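Local coordinates for protein transcriptional regulator, TetR family (Cytophaga hutchinsonii, PDB 3EUP) that probably regulates transcription by binding operator DNA through an N-terminal helix-turn-helix domain, with the C-terminal domain likely sensing a small ligand, as in other TetR-family proteins, at residues G50-E53 against A57-I60; T32-L37 against L43-I48; S19-F24 against D64-H69. All coordinates share one frame; numbering follows the deposited sequence.

All three contacts belong to the helical N-terminal half of the chain. Contacts 1 and 3 both use helix 55-78: contact 1 ties its beginning to the preceding loop through an aromatic ring and a valine methyl, while contact 3 holds a later turn against helix 10-31 through an alanine, a tyrosine ring and an amide. Contact 3 is buried, its centre about 9 Å from the centre of the chain. Contact 2, its centre about 25 Å from that of the chain, pairs helices 34-41 and 45-48 by aliphatic packing, one of its two pairs buried and the other nearer the solvent. Contact 1 is intermediate, and Val58, Phe24 and Leu37 join the three in one apolar core.

Contact 1: G50-E53 against A57-I60; sequences GNFE and AVAI
Phe52 lays its ring against Val58 and Ala57 and so packs the loop after helix 45-48 onto the start of helix 55-78, within the small helical DNA-binding domain of the TetR family. The aromatic interaction is a CH-pi contact: the CG2 methyl of Val58 lies over a face of the Phe52 ring, 4.0 Å from its centroid and 28° off the ring normal. It sits nearer the root of the ring than its tip, with Val58 CG2 3.6 Å from Phe52 CG, and the two side chains cross at about a right angle. Valine suits the place because its methyls part: with CG1 anti to the backbone N (chi1 -173°), CG2 is left for Phe52 while CG1 packs on Phe24 and Thr20 of helix 10-31. Phe52 itself also touches Ile16 of that helix.

The remaining contacts are van der Waals packing on Ala57, of its methyl and its backbone. Its small side chain lets the loop come close, with Ala57 CB 4.1 Å from Glu53 N, whereas the carboxylate of Glu53 leads away to the exposed side. Along the ring, Phe52 CD1 lies 4.2 Å from Ala57 CB, and Phe52 CE1 comes to 4.0 Å from Ala57 O.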
loop_
_atom_site.group_PDB
_atom_site.type_symbol
_atom_site.label_atom_id
_atom_site.label_comp_id
_atom_site.label_asym_id
_atom_site.label_seq_id
_atom_site.Cartn_x
_atom_site.Cartn_y
_atom_site.Cartn_z
ATOM N N GLY A 50 27.836 9.466 14.908
ATOM C CA GLY A 50 28.434 10.786 15.002
ATOM C C GLY A 50 27.816 11.761 14.013
ATOM O O GLY A 50 28.089 12.953 14.067
ATOM N N ASN A 51 27.003 11.254 13.091
ATOM C CA ASN A 51 26.264 12.096 12.140
ATOM C C ASN A 51 24.760 12.133 12.421
ATOM O O ASN A 51 24.065 13.042 11.984
ATOM C CB ASN A 51 26.494 11.587 10.720
ATOM C CG ASN A 51 27.868 11.870 10.250
ATOM O OD1 ASN A 51 28.161 12.985 9.809
ATOM N ND2 ASN A 51 28.752 10.888 10.386
ATOM N N PHE A 52 24.270 11.127 13.129
ATOM C CA PHE A 52 22.864 11.020 13.440
ATOM C C PHE A 52 22.677 10.677 14.912
ATOM O O PHE A 52 23.421 9.864 15.464
ATOM C CB PHE A 52 22.247 9.890 12.627
ATOM C CG PHE A 52 22.166 10.171 11.180
ATOM C CD1 PHE A 52 21.074 10.852 10.661
ATOM C CD2 PHE A 52 23.181 9.760 10.324
ATOM C CE1 PHE A 52 20.970 11.091 9.318
ATOM C CE2 PHE A 52 23.108 10.020 8.969
ATOM C CZ PHE A 52 21.996 10.684 8.460
ATOM N N GLU A 53 21.613 11.208 15.505
ATOM C CA GLU A 53 21.299 10.911 16.899
ATOM C C GLU A 53 21.095 9.429 17.135
ATOM O O GLU A 53 21.707 8.842 18.025
ATOM C CB GLU A 53 20.057 11.698 17.333
ATOM C CG GLU A 53 19.641 11.507 18.814
ATOM C CD GLU A 53 20.705 11.937 19.843
ATOM O OE1 GLU A 53 21.523 12.842 19.554
ATOM O OE2 GLU A 53 20.695 11.362 20.967
ATOM N N ALA A 57 16.486 8.810 13.513
ATOM C CA ALA A 57 16.936 9.972 12.753
ATOM C C ALA A 57 17.454 9.545 11.359
ATOM O O ALA A 57 17.199 10.227 10.376
ATOM C CB ALA A 57 18.030 10.752 13.504
ATOM N N VAL A 58 18.134 8.403 11.285
ATOM C CA VAL A 58 18.587 7.877 9.990
ATOM C C VAL A 58 17.386 7.467 9.114
ATOM O O VAL A 58 17.360 7.778 7.940
ATOM C CB VAL A 58 19.549 6.669 10.124
ATOM C CG1 VAL A 58 20.102 6.312 8.744
ATOM C CG2 VAL A 58 20.664 6.952 11.165
ATOM N N ALA A 59 16.387 6.814 9.710
ATOM C CA ALA A 59 15.155 6.383 8.989
ATOM C C ALA A 59 14.386 7.556 8.414
ATOM O O ALA A 59 13.936 7.500 7.275
ATOM C CB ALA A 59 14.265 5.577 9.887
ATOM N N ILE A 60 14.302 8.639 9.181
ATOM C CA ILE A 60 13.620 9.851 8.745
ATOM C C ILE A 60 14.323 10.507 7.554
ATOM O O ILE A 60 13.671 10.850 6.576
ATOM C CB ILE A 60 13.417 10.831 9.891
ATOM C CG1 ILE A 60 12.406 10.241 10.928
ATOM C CG2 ILE A 60 12.995 12.254 9.329
ATOM C CD1 ILE A 60 12.379 11.041 12.218
#

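Contact 2: T32-L37 against L43-I48; sequences TSLTDL and LTKGSI
Lys45 and Ile48 meet Leu34 and Leu37 in two separate apolar pairs, on a run that starts at Leu43, whose side chain packs on Ile16 of helix 10-31. Thr44 follows as the N-cap of helix 45-48: its OG1 accepts from Ser47 N at 3.2 Å, a role for which a short hydroxyl side chain is apt. Leu34 opens its own helix directly after the N-cap Ser33, whose capping box with Asp36 has Asp36 N donating to Ser33 OG and Ser33 N returning a nearly straight bond (174°) to Asp36 OD2 at 2.7 Å, while Asp36 OD1 holds a salt bridge to Lys27.

Lys45 uses its aliphatic part. Its CD lies 3.5 Å from Leu34 CD2, its CG 4.1 Å from Leu34 CD1; the two side chains cross roughly at right angles, and the lysine methylenes cover part of the leucine. Helices 34-41 and 45-48 are the two helices of the helix-turn-helix, the second corresponding to the recognition helix that in relatives enters the DNA major groove. Ser47 O accepts a hydrogen bond from Asn51 ND2, just beyond this short helix. At Ile48, CG1 stands anti to the carbonyl carbon (chi1 -68°), which brings CD1 against helix 34-41, 3.8 Å from Leu37 CB; Thr38 and Thr41 also touch this isoleucine.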
loop_
_atom_site.group_PDB
_atom_site.type_symbol
_atom_site.label_atom_id
_atom_site.label_comp_id
_atom_site.label_asym_id
_atom_site.label_seq_id
_atom_site.Cartn_x
_atom_site.Cartn_y
_atom_site.Cartn_z
ATOM N N THR A 32 15.515 -3.111 10.216
ATOM C CA THR A 32 16.856 -2.645 9.898
ATOM C C THR A 32 17.647 -2.600 11.176
ATOM O O THR A 32 17.270 -1.890 12.100
ATOM C CB THR A 32 16.813 -1.259 9.203
ATOM O OG1 THR A 32 16.146 -1.408 7.932
ATOM C CG2 THR A 32 18.230 -0.712 8.962
ATOM N N SER A 33 18.712 -3.390 11.239
ATOM C CA SER A 33 19.560 -3.492 12.436
ATOM C C SER A 33 20.837 -2.681 12.264
ATOM O O SER A 33 21.139 -2.177 11.187
ATOM C CB SER A 33 19.987 -4.942 12.664
ATOM O OG SER A 33 20.970 -5.303 11.696
ATOM N N LEU A 34 21.599 -2.582 13.336
ATOM C CA LEU A 34 22.880 -1.856 13.294
ATOM C C LEU A 34 23.840 -2.489 12.326
ATOM O O LEU A 34 24.534 -1.778 11.602
ATOM C CB LEU A 34 23.526 -1.812 14.665
ATOM C CG LEU A 34 24.918 -1.163 14.722
ATOM C CD1 LEU A 34 24.797 0.316 14.263
ATOM C CD2 LEU A 34 25.497 -1.305 16.108
ATOM N N THR A 35 23.887 -3.818 12.291
ATOM C CA THR A 35 24.830 -4.472 11.389
ATOM C C THR A 35 24.381 -4.347 9.928
ATOM O O THR A 35 25.203 -4.389 9.017
ATOM C CB THR A 35 25.059 -5.930 11.753
ATOM O OG1 THR A 35 23.912 -6.689 11.376
ATOM C CG2 THR A 35 25.276 -6.076 13.228
ATOM N N ASP A 36 23.085 -4.181 9.694
ATOM C CA ASP A 36 22.609 -3.821 8.362
ATOM C C ASP A 36 23.235 -2.470 7.987
ATOM O O ASP A 36 23.696 -2.301 6.876
ATOM C CB ASP A 36 21.069 -3.693 8.308
ATOM C CG ASP A 36 20.333 -5.024 8.505
ATOM O OD1 ASP A 36 20.820 -6.085 8.025
ATOM O OD2 ASP A 36 19.249 -5.001 9.137
ATOM N N LEU A 37 23.276 -1.529 8.931
ATOM C CA LEU A 37 23.746 -0.168 8.646
ATOM C C LEU A 37 25.267 -0.072 8.449
ATOM O O LEU A 37 25.734 0.604 7.519
ATOM C CB LEU A 37 23.315 0.804 9.759
ATOM C CG LEU A 37 21.822 1.079 9.975
ATOM C CD1 LEU A 37 21.645 2.199 11.039
ATOM C CD2 LEU A 37 21.141 1.440 8.668
ATOM N N LEU A 43 30.996 1.534 7.483
ATOM C CA LEU A 43 31.471 2.472 8.498
ATOM C C LEU A 43 31.175 1.929 9.857
ATOM O O LEU A 43 30.261 1.133 10.016
ATOM C CB LEU A 43 30.756 3.826 8.406
ATOM C CG LEU A 43 30.908 4.612 7.113
ATOM C CD1 LEU A 43 30.265 5.986 7.236
ATOM C CD2 LEU A 43 32.334 4.750 6.768
ATOM N N THR A 44 31.895 2.407 10.857
ATOM C CA THR A 44 31.658 1.955 12.232
ATOM C C THR A 44 30.406 2.587 12.807
ATOM O O THR A 44 29.954 3.628 12.349
ATOM C CB THR A 44 32.807 2.318 13.142
ATOM O OG1 THR A 44 32.978 3.734 13.130
ATOM C CG2 THR A 44 34.101 1.692 12.625
ATOM N N LYS A 45 29.857 1.941 13.831
ATOM C CA LYS A 45 28.757 2.494 14.605
ATOM C C LYS A 45 29.050 3.918 15.047
ATOM O O LYS A 45 28.153 4.755 15.109
ATOM C CB LYS A 45 28.520 1.626 15.835
ATOM C CG LYS A 45 27.462 2.188 16.783
ATOM C CD LYS A 45 27.118 1.237 17.941
ATOM C CE LYS A 45 26.787 2.026 19.218
ATOM N NZ LYS A 45 25.988 1.249 20.218
ATOM N N GLY A 46 30.307 4.165 15.399
ATOM C CA GLY A 46 30.779 5.485 15.792
ATOM C C GLY A 46 30.675 6.546 14.718
ATOM O O GLY A 46 30.296 7.677 15.014
ATOM N N SER A 47 31.014 6.207 13.470
ATOM C CA SER A 47 30.846 7.154 12.373
ATOM C C SER A 47 29.377 7.426 12.101
ATOM O O SER A 47 28.982 8.566 11.922
ATOM C CB SER A 47 31.514 6.654 11.094
ATOM O OG SER A 47 32.881 6.450 11.326
ATOM N N ILE A 48 28.567 6.383 12.045
ATOM C CA ILE A 48 27.148 6.554 11.789
ATOM C C ILE A 48 26.518 7.460 12.869
ATOM O O ILE A 48 25.923 8.499 12.574
ATOM C CB ILE A 48 26.453 5.210 11.746
ATOM C CG1 ILE A 48 26.897 4.414 10.512
ATOM C CG2 ILE A 48 24.942 5.396 11.735
ATOM C CD1 ILE A 48 26.390 2.989 10.473
#

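Contact 3: S19-F24 against D64-H69; sequences STAPVF and DYNWGH
Asn66 and Tyr65 close on Ala21 where helix 55-78 passes helix 10-31, with the CA atoms of Ala21 and Asn66 only 6.6 Å apart. An alanine suits such a close approach, since its single methyl keeps the neighbouring backbone within reach of a short side chain.

Followed outward, the Asn66 side chain leaves its helix at CB, which is directed toward Ala21 but stops short of touching it. The next atom, CG, stands anti to the carbonyl carbon (chi1 -80°) and comes 3.9 Å from Ala21 CB. At the tip the amide spans the alanine: the atom modelled as OD1 is 3.0 Å from Ala21 O, and the one modelled as ND2 is 3.5 Å from Ala21 CB. The amide is probably turned over in the model, since two oxygens face each other as built; reversed, it may give a hydrogen bond to Ala21 O. Helix 10-31 is kinked here, as Pro22 has no N-H to give and Val23 N makes only a weak bond to Thr20 O.

Helix 10-31 belongs to the DNA-binding domain, while helix 55-78, as in relatives, links it to the C-terminal domain. A leucine here in place of Asn66 would probably set hydrocarbon against Ala21 O and lose whatever polar partnership the amide offers it in this buried place.

Tyr65 meets the same methyl: its CD2 reaches Ala21 CB at 3.8 Å, the methyl approaching the ring obliquely, and the rest of the side chain extends along helix 10-31 over Gln14, Ile17 and Glu18. One turn further along helix 10-31, Phe24 leads its ring away to Val58, Ala59 and Ala62.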
loop_
_atom_site.group_PDB
_atom_site.type_symbol
_atom_site.label_atom_id
_atom_site.label_comp_id
_atom_site.label_asym_id
_atom_site.label_seq_id
_atom_site.Cartn_x
_atom_site.Cartn_y
_atom_site.Cartn_z
ATOM N N SER A 19 23.465 5.286 1.282
ATOM C CA SER A 19 23.813 3.877 1.416
ATOM C C SER A 19 22.732 3.112 2.119
ATOM O O SER A 19 22.532 1.921 1.848
ATOM C CB SER A 19 25.076 3.717 2.267
ATOM O OG SER A 19 26.159 4.301 1.609
ATOM N N THR A 20 22.083 3.759 3.086
ATOM C CA THR A 20 21.162 3.026 3.927
ATOM C C THR A 20 19.720 3.161 3.513
ATOM O O THR A 20 18.915 2.374 3.970
ATOM C CB THR A 20 21.253 3.424 5.410
ATOM O OG1 THR A 20 20.842 4.793 5.570
ATOM C CG2 THR A 20 22.707 3.213 5.930
ATOM N N ALA A 21 19.401 4.149 2.676
ATOM C CA ALA A 21 18.012 4.373 2.226
ATOM C C ALA A 21 17.372 3.143 1.539
ATOM O O ALA A 21 16.167 2.885 1.728
ATOM C CB ALA A 21 17.916 5.606 1.317
ATOM N N PRO A 22 18.135 2.393 0.734
ATOM C CA PRO A 22 17.565 1.164 0.135
ATOM C C PRO A 22 17.286 0.081 1.173
ATOM O O PRO A 22 16.352 -0.714 1.012
ATOM C CB PRO A 22 18.677 0.691 -0.815
ATOM C CG PRO A 22 19.490 1.887 -1.065
ATOM C CD PRO A 22 19.455 2.699 0.170
ATOM N N VAL A 23 18.079 0.037 2.243
ATOM C CA VAL A 23 17.842 -0.930 3.301
ATOM C C VAL A 23 16.588 -0.505 4.069
ATOM O O VAL A 23 15.731 -1.351 4.376
ATOM C CB VAL A 23 19.009 -1.043 4.316
ATOM C CG1 VAL A 23 18.739 -2.157 5.278
ATOM C CG2 VAL A 23 20.366 -1.283 3.588
ATOM N N PHE A 24 16.461 0.766 4.445
ATOM C CA PHE A 24 15.232 1.133 5.171
ATOM C C PHE A 24 14.002 0.897 4.299
ATOM O O PHE A 24 12.971 0.458 4.791
ATOM C CB PHE A 24 15.227 2.570 5.663
ATOM C CG PHE A 24 16.075 2.791 6.865
ATOM C CD1 PHE A 24 15.694 2.285 8.117
ATOM C CD2 PHE A 24 17.281 3.444 6.746
ATOM C CE1 PHE A 24 16.499 2.483 9.256
ATOM C CE2 PHE A 24 18.116 3.636 7.872
ATOM C CZ PHE A 24 17.718 3.164 9.118
ATOM N N ASP A 64 13.071 10.996 3.618
ATOM C CA ASP A 64 13.200 12.243 2.845
ATOM C C ASP A 64 13.992 12.050 1.560
ATOM O O ASP A 64 13.621 12.570 0.528
ATOM C CB ASP A 64 13.807 13.359 3.681
ATOM C CG ASP A 64 12.845 13.877 4.763
ATOM O OD1 ASP A 64 11.625 13.607 4.684
ATOM O OD2 ASP A 64 13.314 14.537 5.728
ATOM N N TYR A 65 15.048 11.246 1.596
ATOM C CA TYR A 65 15.827 10.986 0.364
ATOM C C TYR A 65 15.075 10.108 -0.666
ATOM O O TYR A 65 15.048 10.397 -1.857
ATOM C CB TYR A 65 17.180 10.361 0.709
ATOM C CG TYR A 65 17.993 9.887 -0.469
ATOM C CD1 TYR A 65 19.000 10.683 -0.994
ATOM C CD2 TYR A 65 17.800 8.619 -1.018
ATOM C CE1 TYR A 65 19.771 10.260 -2.040
ATOM C CE2 TYR A 65 18.570 8.188 -2.119
ATOM C CZ TYR A 65 19.563 9.006 -2.596
ATOM O OH TYR A 65 20.353 8.633 -3.661
ATOM N N ASN A 66 14.488 9.026 -0.192
ATOM C CA ASN A 66 13.706 8.113 -1.038
ATOM C C ASN A 66 12.539 8.765 -1.758
ATOM O O ASN A 66 12.390 8.643 -2.992
ATOM C CB ASN A 66 13.212 6.920 -0.201
ATOM C CG ASN A 66 14.295 5.877 0.003
ATOM O OD1 ASN A 66 14.302 5.151 1.003
ATOM N ND2 ASN A 66 15.230 5.819 -0.926
ATOM N N TRP A 67 11.725 9.469 -0.981
ATOM C CA TRP A 67 10.619 10.201 -1.522
ATOM C C TRP A 67 11.107 11.427 -2.313
ATOM O O TRP A 67 10.550 11.735 -3.355
ATOM C CB TRP A 67 9.632 10.568 -0.420
ATOM C CG TRP A 67 8.430 11.240 -0.950
ATOM C CD1 TRP A 67 8.078 12.544 -0.772
ATOM C CD2 TRP A 67 7.462 10.677 -1.839
ATOM N NE1 TRP A 67 6.912 12.804 -1.439
ATOM C CE2 TRP A 67 6.522 11.676 -2.112
ATOM C CE3 TRP A 67 7.281 9.404 -2.397
ATOM C CZ2 TRP A 67 5.409 11.448 -2.904
ATOM C CZ3 TRP A 67 6.175 9.175 -3.185
ATOM C CH2 TRP A 67 5.252 10.189 -3.428
ATOM N N GLY A 68 12.141 12.117 -1.832
ATOM C CA GLY A 68 12.710 13.229 -2.604
ATOM C C GLY A 68 13.138 12.748 -4.002
ATOM O O GLY A 68 13.013 13.473 -5.011
ATOM N N HIS A 69 13.647 11.516 -4.065
ATOM C CA HIS A 69 14.020 10.934 -5.337
ATOM C C HIS A 69 12.804 10.694 -6.230
ATOM O O HIS A 69 12.858 10.994 -7.444
ATOM C CB HIS A 69 14.758 9.630 -5.150
ATOM C CG HIS A 69 15.300 9.076 -6.421
ATOM N ND1 HIS A 69 14.643 8.108 -7.152
ATOM C CD2 HIS A 69 16.409 9.390 -7.127
ATOM C CE1 HIS A 69 15.339 7.833 -8.240
ATOM N NE2 HIS A 69 16.414 8.598 -8.249
#